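Side-chain contacts in uncharacterized HTH-type transcriptional regulator YydK (Bacillus subtilis subsp. subtilis, PDB 3BWG), which probably binds DNA and regulates transcription, as expected of a GntR-family protein that joins a winged helix-turn-helix domain to a UTRA domain: residues Q8-E13 / S44-S49; T12-Y17 / A37-S42; T16-H21 / D27-L32; Y164-E167 / K172-F175. One frame throughout, in Å; residues are numbered along the deposited sequence.

Contact 1 (Q8-E13 / S44-S49)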
loop_
_atom_site.group_PDB
_atom_site.type_symbol
_atom_site.label_atom_id
_atom_site.label_comp_id
_atom_site.label_asym_id
_atom_site.label_seq_id
_atom_site.Cartn_x
_atom_site.Cartn_y
_atom_site.Cartn_z
ATOM N N GLN B 8 -7.611 20.051 -14.607
ATOM C CA GLN B 8 -8.474 19.131 -13.828
ATOM C C GLN B 8 -9.623 18.551 -14.658
ATOM O O GLN B 8 -9.901 17.358 -14.562
ATOM C CB GLN B 8 -9.032 19.794 -12.552
ATOM C CG GLN B 8 -9.995 18.898 -11.682
ATOM C CD GLN B 8 -11.519 19.204 -11.830
ATOM O OE1 GLN B 8 -11.971 20.346 -11.650
ATOM N NE2 GLN B 8 -12.306 18.158 -12.113
ATOM N N GLN B 9 -10.310 19.385 -15.441
ATOM C CA GLN B 9 -11.395 18.891 -16.304
ATOM C C GLN B 9 -10.885 17.871 -17.345
ATOM O O GLN B 9 -11.508 16.817 -17.548
ATOM C CB GLN B 9 -12.186 20.049 -16.963
ATOM C CG GLN B 9 -13.313 19.627 -17.966
ATOM C CD GLN B 9 -14.369 18.623 -17.402
ATOM O OE1 GLN B 9 -14.549 18.473 -16.185
ATOM N NE2 GLN B 9 -15.061 17.938 -18.306
ATOM N N ILE B 10 -9.742 18.181 -17.967
ATOM C CA ILE B 10 -9.116 17.316 -18.968
ATOM C C ILE B 10 -8.724 15.968 -18.329
ATOM O O ILE B 10 -9.014 14.901 -18.883
ATOM C CB ILE B 10 -7.844 17.967 -19.606
ATOM C CG1 ILE B 10 -8.110 19.358 -20.251
ATOM C CG2 ILE B 10 -7.144 16.978 -20.555
ATOM C CD1 ILE B 10 -9.207 19.421 -21.250
ATOM N N ALA B 11 -8.058 16.024 -17.174
ATOM C CA ALA B 11 -7.750 14.822 -16.388
ATOM C C ALA B 11 -8.981 13.916 -16.239
ATOM O O ALA B 11 -8.921 12.721 -16.540
ATOM C CB ALA B 11 -7.188 15.203 -15.035
ATOM N N THR B 12 -10.111 14.503 -15.838
ATOM C CA THR B 12 -11.328 13.730 -15.591
ATOM C C THR B 12 -11.903 13.088 -16.869
ATOM O O THR B 12 -12.335 11.925 -16.843
ATOM C CB THR B 12 -12.373 14.574 -14.804
ATOM O OG1 THR B 12 -11.947 14.693 -13.439
ATOM C CG2 THR B 12 -13.793 13.958 -14.854
ATOM N N GLU B 13 -11.874 13.824 -17.979
ATOM C CA GLU B 13 -12.370 13.318 -19.258
ATOM C C GLU B 13 -11.492 12.174 -19.780
ATOM O O GLU B 13 -11.993 11.233 -20.403
ATOM C CB GLU B 13 -12.463 14.446 -20.294
ATOM C CG GLU B 13 -13.378 15.607 -19.873
ATOM C CD GLU B 13 -14.288 16.143 -20.990
ATOM O OE1 GLU B 13 -13.793 16.386 -22.115
ATOM O OE2 GLU B 13 -15.506 16.336 -20.731
ATOM N N SER B 44 1.304 22.527 -22.867
ATOM C CA SER B 44 1.519 22.730 -21.430
ATOM C C SER B 44 0.287 22.333 -20.585
ATOM O O SER B 44 0.423 21.861 -19.455
ATOM C CB SER B 44 1.881 24.191 -21.170
ATOM O OG SER B 44 1.608 24.535 -19.827
ATOM N N THR B 45 -0.906 22.561 -21.129
ATOM C CA THR B 45 -2.142 22.193 -20.453
ATOM C C THR B 45 -2.233 20.676 -20.395
ATOM O O THR B 45 -2.521 20.104 -19.336
ATOM C CB THR B 45 -3.377 22.849 -21.142
ATOM O OG1 THR B 45 -3.283 24.268 -21.003
ATOM C CG2 THR B 45 -4.694 22.391 -20.492
ATOM N N ILE B 46 -1.930 20.004 -21.504
ATOM C CA ILE B 46 -1.927 18.540 -21.500
ATOM C C ILE B 46 -0.859 17.961 -20.553
ATOM O O ILE B 46 -1.119 17.011 -19.831
ATOM C CB ILE B 46 -1.810 17.915 -22.929
ATOM C CG1 ILE B 46 -3.070 18.204 -23.766
ATOM C CG2 ILE B 46 -1.603 16.409 -22.848
ATOM C CD1 ILE B 46 -4.401 17.562 -23.212
ATOM N N THR B 47 0.328 18.561 -20.554
ATOM C CA THR B 47 1.434 18.111 -19.697
ATOM C C THR B 47 1.049 18.127 -18.198
ATOM O O THR B 47 1.405 17.207 -17.451
ATOM C CB THR B 47 2.700 18.928 -20.010
ATOM O OG1 THR B 47 3.105 18.642 -21.356
ATOM C CG2 THR B 47 3.813 18.594 -19.079
ATOM N N LYS B 48 0.296 19.151 -17.786
ATOM C CA LYS B 48 -0.222 19.279 -16.415
ATOM C C LYS B 48 -1.321 18.262 -16.078
ATOM O O LYS B 48 -1.420 17.785 -14.947
ATOM C CB LYS B 48 -0.739 20.711 -16.181
ATOM C CG LYS B 48 0.350 21.778 -16.183
ATOM C CD LYS B 48 -0.151 23.090 -15.560
ATOM C CE LYS B 48 0.679 24.301 -16.000
ATOM N NZ LYS B 48 0.373 25.495 -15.154
ATOM N N SER B 49 -2.159 17.944 -17.059
ATOM C CA SER B 49 -3.166 16.896 -16.905
ATOM C C SER B 49 -2.482 15.537 -16.730
ATOM O O SER B 49 -2.864 14.723 -15.882
ATOM C CB SER B 49 -4.100 16.877 -18.108
ATOM O OG SER B 49 -4.775 18.110 -18.215
#
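In the winged helix-turn-helix domain of this GntR-family protein, helix 6-20 packs against helix 43-55, the second helix of the predicted helix-turn-helix, through Ile-10 and Ala-11 on one side and Ile-46 and Ser-49 on the other. The axes approach to 8.9 Å and cross at -61°, and the closest backbone pair is Ala-11 with Ser-49, whose CA atoms are 5.1 Å apart. Small residues suit this place, since neither side chain holds the helices apart. Ile-10 supplies the bulk beside them. Its CG2 methyl, anti to its own backbone N (CG1 has chi1 -56°), meets the CD1 end of Ile-46 at 3.9 Å, the two side chains crossing at about a right angle. Ile-46 starts out along the flank of its helix, and it is its long branch that brings CD1 to the interface. Beyond this pair, Phe-39 lies against Ile-10, while Leu-32 and Leu-35 lie against Ile-46, so the two isoleucines belong to the core shared by all three helices. A serine can be buried here because its hydroxyl is bonded to the carbonyl oxygen of Tyr-7, one turn before Ala-11. The hydroxyl oxygen itself rests on Ile-10: Ser-49 OG lies 3.4 Å from Ile-10 CB and 3.5 Å from Ile-10 CG2.

Contact 2 (T12-Y17 / A37-S42); sequences TEIETY and AQFEVS
Apolar packing joins Ile-14 of helix 6-20 to Phe-39, in the last turn of helix 32-39. The CG1 carbon of Ile-14 stands 3.8 Å from the ring atom CZ of Phe-39, and its terminal CD1 methyl follows the ring round to CE2 at 4.1 Å. With CG1 anti to the carbonyl carbon (chi1 -77°) and the chain then extended, the long branch of Ile-14 leaves the flank of its helix and reaches the far end of the phenyl group. One face of that ring is covered from within its own segment by Gln-38, whose CG lies 3.9 Å above the ring plane, over the centre.

Glu-13 makes a mixed contact. Its CB touches Phe-39 CE1 at 3.7 Å, and the bent chain brings OE1 to the ring edge, 3.6 Å from the same CE1, with carboxylate and ring planes 57° apart. The slightly positive edge hydrogens probably make this a mildly favourable neighbourhood for an anionic oxygen. Replacing Phe-39 by an alanine would probably open a gap between the helices and strip Ile-14 CG1 and the Glu-13 CB of their apolar partner.

Among the hydrogen bonds within helix 6-20, Thr-12 O accepts from both Thr-16 N and, at 3.1 Å, Thr-16 OG1, from opposite faces of its plane. After Phe-39 the chain turns at Glu-40, with positive phi, in a Schellman motif. Phe-39 also touches Ile-10 and Ile-46, filling the core before the turn of the predicted helix-turn-helix in this GntR-family winged-helix fold.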
loop_
_atom_site.group_PDB
_atom_site.type_symbol
_atom_site.label_atom_id
_atom_site.label_comp_id
_atom_site.label_asym_id
_atom_site.label_seq_id
_atom_site.Cartn_x
_atom_site.Cartn_y
_atom_site.Cartn_z
ATOM N N THR B 12 -10.111 14.503 -15.838
ATOM C CA THR B 12 -11.328 13.730 -15.591
ATOM C C THR B 12 -11.903 13.088 -16.869
ATOM O O THR B 12 -12.335 11.925 -16.843
ATOM C CB THR B 12 -12.373 14.574 -14.804
ATOM O OG1 THR B 12 -11.947 14.693 -13.439
ATOM C CG2 THR B 12 -13.793 13.958 -14.854
ATOM N N GLU B 13 -11.874 13.824 -17.979
ATOM C CA GLU B 13 -12.370 13.318 -19.258
ATOM C C GLU B 13 -11.492 12.174 -19.780
ATOM O O GLU B 13 -11.993 11.233 -20.403
ATOM C CB GLU B 13 -12.463 14.446 -20.294
ATOM C CG GLU B 13 -13.378 15.607 -19.873
ATOM C CD GLU B 13 -14.288 16.143 -20.990
ATOM O OE1 GLU B 13 -13.793 16.386 -22.115
ATOM O OE2 GLU B 13 -15.506 16.336 -20.731
ATOM N N ILE B 14 -10.184 12.276 -19.522
ATOM C CA ILE B 14 -9.216 11.210 -19.824
ATOM C C ILE B 14 -9.443 9.899 -19.038
ATOM O O ILE B 14 -9.439 8.822 -19.640
ATOM C CB ILE B 14 -7.785 11.712 -19.644
ATOM C CG1 ILE B 14 -7.402 12.574 -20.840
ATOM C CG2 ILE B 14 -6.820 10.547 -19.505
ATOM C CD1 ILE B 14 -6.204 13.449 -20.611
ATOM N N GLU B 15 -9.638 9.999 -17.717
ATOM C CA GLU B 15 -10.158 8.884 -16.908
ATOM C C GLU B 15 -11.412 8.245 -17.489
ATOM O O GLU B 15 -11.457 7.039 -17.616
ATOM C CB GLU B 15 -10.460 9.351 -15.494
ATOM C CG GLU B 15 -9.285 9.204 -14.548
ATOM C CD GLU B 15 -9.372 10.127 -13.349
ATOM O OE1 GLU B 15 -10.110 11.146 -13.405
ATOM O OE2 GLU B 15 -8.683 9.835 -12.343
ATOM N N THR B 16 -12.421 9.067 -17.826
ATOM C CA THR B 16 -13.658 8.621 -18.505
ATOM C C THR B 16 -13.389 7.865 -19.807
ATOM O O THR B 16 -14.008 6.820 -20.075
ATOM C CB THR B 16 -14.604 9.826 -18.842
ATOM O OG1 THR B 16 -14.996 10.480 -17.634
ATOM C CG2 THR B 16 -15.865 9.372 -19.622
ATOM N N TYR B 17 -12.498 8.419 -20.623
ATOM C CA TYR B 17 -12.042 7.751 -21.831
ATOM C C TYR B 17 -11.471 6.338 -21.541
ATOM O O TYR B 17 -11.729 5.392 -22.292
ATOM C CB TYR B 17 -11.016 8.627 -22.552
ATOM C CG TYR B 17 -10.418 7.959 -23.769
ATOM C CD1 TYR B 17 -9.314 7.086 -23.642
ATOM C CD2 TYR B 17 -10.977 8.163 -25.051
ATOM C CE1 TYR B 17 -8.760 6.453 -24.758
ATOM C CE2 TYR B 17 -10.426 7.543 -26.177
ATOM C CZ TYR B 17 -9.319 6.683 -26.023
ATOM O OH TYR B 17 -8.776 6.062 -27.118
ATOM N N ALA B 37 -5.165 18.071 -29.592
ATOM C CA ALA B 37 -6.121 18.326 -30.671
ATOM C C ALA B 37 -7.519 18.036 -30.162
ATOM O O ALA B 37 -8.420 18.845 -30.332
ATOM C CB ALA B 37 -5.799 17.485 -31.883
ATOM N N GLN B 38 -7.651 16.888 -29.493
ATOM C CA GLN B 38 -8.872 16.488 -28.820
ATOM C C GLN B 38 -9.491 17.585 -27.947
ATOM O O GLN B 38 -10.599 18.033 -28.232
ATOM C CB GLN B 38 -8.608 15.245 -27.987
ATOM C CG GLN B 38 -9.851 14.586 -27.474
ATOM C CD GLN B 38 -9.565 13.272 -26.760
ATOM O OE1 GLN B 38 -10.423 12.756 -26.049
ATOM N NE2 GLN B 38 -8.375 12.713 -26.965
ATOM N N PHE B 39 -8.799 18.020 -26.896
ATOM C CA PHE B 39 -9.385 18.996 -25.983
ATOM C C PHE B 39 -9.056 20.435 -26.371
ATOM O O PHE B 39 -9.319 21.376 -25.611
ATOM C CB PHE B 39 -8.937 18.715 -24.558
ATOM C CG PHE B 39 -9.104 17.279 -24.142
ATOM C CD1 PHE B 39 -10.316 16.827 -23.618
ATOM C CD2 PHE B 39 -8.038 16.375 -24.253
ATOM C CE1 PHE B 39 -10.466 15.498 -23.222
ATOM C CE2 PHE B 39 -8.187 15.046 -23.875
ATOM C CZ PHE B 39 -9.397 14.611 -23.347
ATOM N N GLU B 40 -8.493 20.600 -27.564
ATOM C CA GLU B 40 -8.101 21.916 -28.091
ATOM C C GLU B 40 -7.448 22.816 -27.013
ATOM O O GLU B 40 -7.992 23.854 -26.599
ATOM C CB GLU B 40 -9.271 22.580 -28.854
ATOM C CG GLU B 40 -9.625 21.827 -30.171
ATOM C CD GLU B 40 -10.912 22.314 -30.846
ATOM O OE1 GLU B 40 -10.946 22.426 -32.108
ATOM O OE2 GLU B 40 -11.885 22.571 -30.106
ATOM N N VAL B 41 -6.276 22.369 -26.554
ATOM C CA VAL B 41 -5.551 23.009 -25.459
ATOM C C VAL B 41 -4.051 23.030 -25.758
ATOM O O VAL B 41 -3.576 22.399 -26.708
ATOM C CB VAL B 41 -5.829 22.317 -24.046
ATOM C CG1 VAL B 41 -7.177 22.777 -23.440
ATOM C CG2 VAL B 41 -5.756 20.818 -24.124
ATOM N N SER B 42 -3.310 23.765 -24.940
ATOM C CA SER B 42 -1.870 23.791 -25.093
ATOM C C SER B 42 -1.163 22.458 -24.818
ATOM O O SER B 42 -1.719 21.546 -24.189
ATOM C CB SER B 42 -1.262 24.874 -24.226
ATOM O OG SER B 42 -0.222 25.483 -24.973
#

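Contact 3 (T16-H21 / D27-L32); sequences TYIEEH and DKLPVL
The ring of Tyr-17, which reaches across to Pro-30, is stacked on one face by the imidazole of His-21, one helical turn further on. His-21 ND1 sits 3.5 Å above the tyrosine plane, displaced toward the rim, while Tyr-17 CZ lies over the centre of the histidine ring. At the edge of the imidazole, close to its plane, is the carbonyl oxygen of Tyr-17. His-21 ND1 donates to this oxygen at 3.0 Å, in the carbonyl plane and on a lone pair, and the backbone N of His-21 bonds to it as well. Two donors from one residue thus close the last turn of helix 6-20, and the side-chain bond fixes the tilt of the imidazole against the phenol.

Across the contact, Tyr-17 has its CG anti to the backbone N (chi1 176°), which swings the ring out toward the loop. There Pro-30, coming from the opposite direction, sets its CD 4.1 Å from Tyr-17 CE1, meeting the ring obliquely. Proline, with its fixed phi, suits the extended backbone here, just before helix 32-39, and its compact, puckered ring offers CH2 groups to the phenol. Deeper in, Ile-18 CG1 meets Leu-29 CD2 at 3.7 Å, the side chains crossing at about a right angle. Both also touch Val-69 of the wing strand 66-69, and backbone hydrogen bonds join Asp-27 to Val-69 and Leu-29 to Ile-67.

Between the two segments, then, the attraction is apolar and depends on shape, whereas the directional bonds described lie at the helix end and between loop and wing.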
loop_
_atom_site.group_PDB
_atom_site.type_symbol
_atom_site.label_atom_id
_atom_site.label_comp_id
_atom_site.label_asym_id
_atom_site.label_seq_id
_atom_site.Cartn_x
_atom_site.Cartn_y
_atom_site.Cartn_z
ATOM N N THR B 16 -12.421 9.067 -17.826
ATOM C CA THR B 16 -13.658 8.621 -18.505
ATOM C C THR B 16 -13.389 7.865 -19.807
ATOM O O THR B 16 -14.008 6.820 -20.075
ATOM C CB THR B 16 -14.604 9.826 -18.842
ATOM O OG1 THR B 16 -14.996 10.480 -17.634
ATOM C CG2 THR B 16 -15.865 9.372 -19.622
ATOM N N TYR B 17 -12.498 8.419 -20.623
ATOM C CA TYR B 17 -12.042 7.751 -21.831
ATOM C C TYR B 17 -11.471 6.338 -21.541
ATOM O O TYR B 17 -11.729 5.392 -22.292
ATOM C CB TYR B 17 -11.016 8.627 -22.552
ATOM C CG TYR B 17 -10.418 7.959 -23.769
ATOM C CD1 TYR B 17 -9.314 7.086 -23.642
ATOM C CD2 TYR B 17 -10.977 8.163 -25.051
ATOM C CE1 TYR B 17 -8.760 6.453 -24.758
ATOM C CE2 TYR B 17 -10.426 7.543 -26.177
ATOM C CZ TYR B 17 -9.319 6.683 -26.023
ATOM O OH TYR B 17 -8.776 6.062 -27.118
ATOM N N ILE B 18 -10.689 6.226 -20.456
ATOM C CA ILE B 18 -10.070 4.966 -20.006
ATOM C C ILE B 18 -11.145 3.912 -19.644
ATOM O O ILE B 18 -11.112 2.768 -20.143
ATOM C CB ILE B 18 -9.073 5.236 -18.817
ATOM C CG1 ILE B 18 -7.726 5.767 -19.325
ATOM C CG2 ILE B 18 -8.849 3.986 -17.971
ATOM C CD1 ILE B 18 -6.793 6.343 -18.210
ATOM N N GLU B 19 -12.083 4.326 -18.780
ATOM C CA GLU B 19 -13.276 3.550 -18.401
ATOM C C GLU B 19 -14.068 3.093 -19.622
ATOM O O GLU B 19 -14.331 1.899 -19.794
ATOM C CB GLU B 19 -14.204 4.394 -17.515
ATOM C CG GLU B 19 -14.037 4.244 -16.006
ATOM C CD GLU B 19 -12.598 4.011 -15.538
ATOM O OE1 GLU B 19 -12.414 3.019 -14.792
ATOM O OE2 GLU B 19 -11.658 4.799 -15.885
ATOM N N GLU B 20 -14.418 4.048 -20.478
ATOM C CA GLU B 20 -15.339 3.769 -21.583
ATOM C C GLU B 20 -14.738 2.825 -22.592
ATOM O O GLU B 20 -15.420 1.940 -23.095
ATOM C CB GLU B 20 -15.769 5.047 -22.285
ATOM C CG GLU B 20 -16.716 5.874 -21.474
ATOM C CD GLU B 20 -17.182 7.087 -22.238
ATOM O OE1 GLU B 20 -18.415 7.303 -22.256
ATOM O OE2 GLU B 20 -16.326 7.806 -22.827
ATOM N N HIS B 21 -13.456 3.010 -22.884
ATOM C CA HIS B 21 -12.782 2.099 -23.791
ATOM C C HIS B 21 -12.323 0.833 -23.086
ATOM O O HIS B 21 -11.696 -0.024 -23.715
ATOM C CB HIS B 21 -11.668 2.812 -24.547
ATOM C CG HIS B 21 -12.187 3.806 -25.540
ATOM N ND1 HIS B 21 -12.678 5.041 -25.166
ATOM C CD2 HIS B 21 -12.329 3.734 -26.884
ATOM C CE1 HIS B 21 -13.080 5.693 -26.245
ATOM N NE2 HIS B 21 -12.881 4.920 -27.299
ATOM N N ASP B 27 -2.043 -0.615 -21.582
ATOM C CA ASP B 27 -2.597 -0.045 -22.795
ATOM C C ASP B 27 -2.086 1.391 -23.023
ATOM O O ASP B 27 -1.939 2.176 -22.086
ATOM C CB ASP B 27 -4.116 -0.051 -22.746
ATOM C CG ASP B 27 -4.710 -1.458 -22.921
ATOM O OD1 ASP B 27 -4.013 -2.370 -23.399
ATOM O OD2 ASP B 27 -5.875 -1.659 -22.565
ATOM N N LYS B 28 -1.794 1.701 -24.281
ATOM C CA LYS B 28 -1.210 2.967 -24.650
ATOM C C LYS B 28 -2.348 3.968 -24.793
ATOM O O LYS B 28 -3.381 3.662 -25.403
ATOM C CB LYS B 28 -0.483 2.805 -25.989
ATOM C CG LYS B 28 0.647 3.792 -26.231
ATOM C CD LYS B 28 1.307 3.537 -27.578
ATOM C CE LYS B 28 2.298 4.632 -27.913
ATOM N NZ LYS B 28 1.856 5.924 -27.348
ATOM N N LEU B 29 -2.176 5.150 -24.217
ATOM C CA LEU B 29 -3.119 6.251 -24.451
ATOM C C LEU B 29 -2.763 7.060 -25.716
ATOM O O LEU B 29 -1.652 6.926 -26.263
ATOM C CB LEU B 29 -3.199 7.152 -23.208
ATOM C CG LEU B 29 -3.902 6.358 -22.101
ATOM C CD1 LEU B 29 -3.137 6.333 -20.751
ATOM C CD2 LEU B 29 -5.330 6.837 -21.927
ATOM N N PRO B 30 -3.716 7.878 -26.212
ATOM C CA PRO B 30 -3.388 8.808 -27.295
ATOM C C PRO B 30 -2.109 9.599 -27.000
ATOM O O PRO B 30 -1.838 9.950 -25.845
ATOM C CB PRO B 30 -4.599 9.734 -27.326
ATOM C CG PRO B 30 -5.727 8.850 -26.925
ATOM C CD PRO B 30 -5.140 7.965 -25.838
ATOM N N VAL B 31 -1.337 9.855 -28.054
ATOM C CA VAL B 31 -0.089 10.605 -27.971
ATOM C C VAL B 31 -0.351 12.103 -27.684
ATOM O O VAL B 31 -1.441 12.591 -27.940
ATOM C CB VAL B 31 0.780 10.324 -29.238
ATOM C CG1 VAL B 31 0.345 11.178 -30.453
ATOM C CG2 VAL B 31 2.240 10.504 -28.939
ATOM N N LEU B 32 0.628 12.820 -27.131
ATOM C CA LEU B 32 0.446 14.232 -26.754
ATOM C C LEU B 32 -0.373 15.064 -27.767
ATOM O O LEU B 32 -1.361 15.705 -27.401
ATOM C CB LEU B 32 1.803 14.916 -26.535
ATOM C CG LEU B 32 2.042 15.713 -25.239
ATOM C CD1 LEU B 32 3.506 16.185 -25.138
ATOM C CD2 LEU B 32 1.117 16.891 -25.050
#

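Contact 4 (Y164-E167 / K172-F175); sequences YIRE and KIGF
Hydrophobic contact carries the meeting of Ile-165 and Arg-166, at the end of helix 161-167, with Ile-173 at the start of strand 173-184. A single methyl does most of the work: Ile-173 CD1 lies 3.8 Å from Ile-165 CG2 and equally 3.8 Å from Arg-166 CG, wedged between neighbouring residues of the helix. Ile-173 puts CG1 anti to its carbonyl carbon (chi1 -56°) and then runs on extended, which carries CD1 to the helix. The two isoleucines cross at about a right angle, so the CG2 branch of Ile-165 lies across the long arm of Ile-173.

Arg-166 contributes hydrocarbon, not charge. Its CG also approaches Ile-173 CG1 to 4.1 Å, and the bend further out, at chi3 (-98°), turns the guanidinium away from the straight run of methylenes. A long chain with a polar end fits this partly exposed place. An alanine in place of Ile-173 would probably leave Ile-165 CG2 and Arg-166 CG facing a gap between helix and strand.

Backbone hydrogen bonds flank the packing: Ile-165 pairs with Leu-171 in the connecting loop, and Lys-172 with Thr-211, just past the neighbouring strand 200-210. Phe-216 of strand 215-224 packs on both isoleucines. The arrangement is a short helix-to-strand connection, here leading into a strand that is outermost within this chain in the antiparallel sheet of the UTRA domain.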
loop_
_atom_site.group_PDB
_atom_site.type_symbol
_atom_site.label_atom_id
_atom_site.label_comp_id
_atom_site.label_asym_id
_atom_site.label_seq_id
_atom_site.Cartn_x
_atom_site.Cartn_y
_atom_site.Cartn_z
ATOM N N TYR B 164 -16.682 14.619 6.354
ATOM C CA TYR B 164 -17.046 15.741 7.231
ATOM C C TYR B 164 -15.800 16.514 7.660
ATOM O O TYR B 164 -15.800 17.742 7.753
ATOM C CB TYR B 164 -17.831 15.235 8.454
ATOM C CG TYR B 164 -17.836 16.146 9.674
ATOM C CD1 TYR B 164 -18.586 17.356 9.700
ATOM C CD2 TYR B 164 -17.087 15.793 10.823
ATOM C CE1 TYR B 164 -18.560 18.211 10.855
ATOM C CE2 TYR B 164 -17.046 16.619 11.963
ATOM C CZ TYR B 164 -17.783 17.817 11.990
ATOM O OH TYR B 164 -17.743 18.584 13.174
ATOM N N ILE B 165 -14.746 15.757 7.927
ATOM C CA ILE B 165 -13.496 16.298 8.411
ATOM C C ILE B 165 -12.933 17.274 7.402
ATOM O O ILE B 165 -12.526 18.363 7.790
ATOM C CB ILE B 165 -12.523 15.159 8.759
ATOM C CG1 ILE B 165 -13.101 14.432 9.979
ATOM C CG2 ILE B 165 -11.086 15.710 9.012
ATOM C CD1 ILE B 165 -12.222 13.349 10.554
ATOM N N ARG B 166 -12.947 16.881 6.126
ATOM C CA ARG B 166 -12.398 17.672 5.035
ATOM C C ARG B 166 -13.360 18.818 4.763
ATOM O O ARG B 166 -12.984 19.988 4.852
ATOM C CB ARG B 166 -12.227 16.845 3.740
ATOM C CG ARG B 166 -11.163 15.716 3.752
ATOM C CD ARG B 166 -11.156 14.929 2.376
ATOM N NE ARG B 166 -11.929 13.656 2.359
ATOM C CZ ARG B 166 -13.037 13.401 1.626
ATOM N NH1 ARG B 166 -13.567 14.327 0.817
ATOM N NH2 ARG B 166 -13.626 12.203 1.705
ATOM N N GLU B 167 -14.610 18.447 4.476
ATOM C CA GLU B 167 -15.601 19.361 3.951
ATOM C C GLU B 167 -16.163 20.267 5.033
ATOM O O GLU B 167 -16.239 21.452 4.824
ATOM C CB GLU B 167 -16.715 18.586 3.248
ATOM C CG GLU B 167 -17.110 19.174 1.910
ATOM C CD GLU B 167 -15.951 19.251 0.891
ATOM O OE1 GLU B 167 -15.305 18.212 0.603
ATOM O OE2 GLU B 167 -15.702 20.358 0.358
ATOM N N LYS B 172 -7.094 19.271 6.686
ATOM C CA LYS B 172 -6.347 18.724 5.578
ATOM C C LYS B 172 -5.701 17.428 6.058
ATOM O O LYS B 172 -4.804 17.429 6.909
ATOM C CB LYS B 172 -5.308 19.746 5.069
ATOM C CG LYS B 172 -5.883 21.151 4.816
ATOM C CD LYS B 172 -6.817 21.163 3.580
ATOM C CE LYS B 172 -7.939 22.215 3.723
ATOM N NZ LYS B 172 -7.440 23.611 3.963
ATOM N N ILE B 173 -6.207 16.327 5.518
ATOM C CA ILE B 173 -5.821 14.979 5.892
ATOM C C ILE B 173 -4.532 14.593 5.150
ATOM O O ILE B 173 -4.449 14.705 3.936
ATOM C CB ILE B 173 -6.995 14.003 5.614
ATOM C CG1 ILE B 173 -8.258 14.492 6.377
ATOM C CG2 ILE B 173 -6.574 12.513 5.871
ATOM C CD1 ILE B 173 -9.515 13.539 6.372
ATOM N N GLY B 174 -3.509 14.171 5.886
ATOM C CA GLY B 174 -2.220 13.891 5.271
ATOM C C GLY B 174 -1.922 12.403 5.345
ATOM O O GLY B 174 -2.788 11.573 5.053
ATOM N N PHE B 175 -0.698 12.066 5.762
ATOM C CA PHE B 175 -0.225 10.701 5.680
ATOM C C PHE B 175 -0.855 9.812 6.752
ATOM O O PHE B 175 -1.387 10.302 7.767
ATOM C CB PHE B 175 1.297 10.672 5.735
ATOM C CG PHE B 175 1.880 11.260 7.002
ATOM C CD1 PHE B 175 2.162 10.452 8.095
ATOM C CD2 PHE B 175 2.193 12.625 7.078
ATOM C CE1 PHE B 175 2.728 10.985 9.261
ATOM C CE2 PHE B 175 2.761 13.177 8.255
ATOM C CZ PHE B 175 3.007 12.365 9.344
#

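Overall arrangement
Contacts 1, 2 and 3 descend helix 6-20 in turn, holding it first to helix 43-55, then to the last turn of helix 32-39, and last to the loop before that helix. Contact 1 is fully buried; contacts 2 and 3 are only partly so. Contacts 1 and 2 merge in one core, where Ile-10 CD1 packs on Phe-39 CB at 3.4 Å, and Ile-46 also touches Leu-32 of contact 3. Aliphatic and small groups serve the interior; aromatic rings and a carboxylate appear toward the surface. Contact 4, in the UTRA domain and about 24 Å from contact 1 between centres, is separate: it joins helix to strand, using a methylene of a partly exposed arginine.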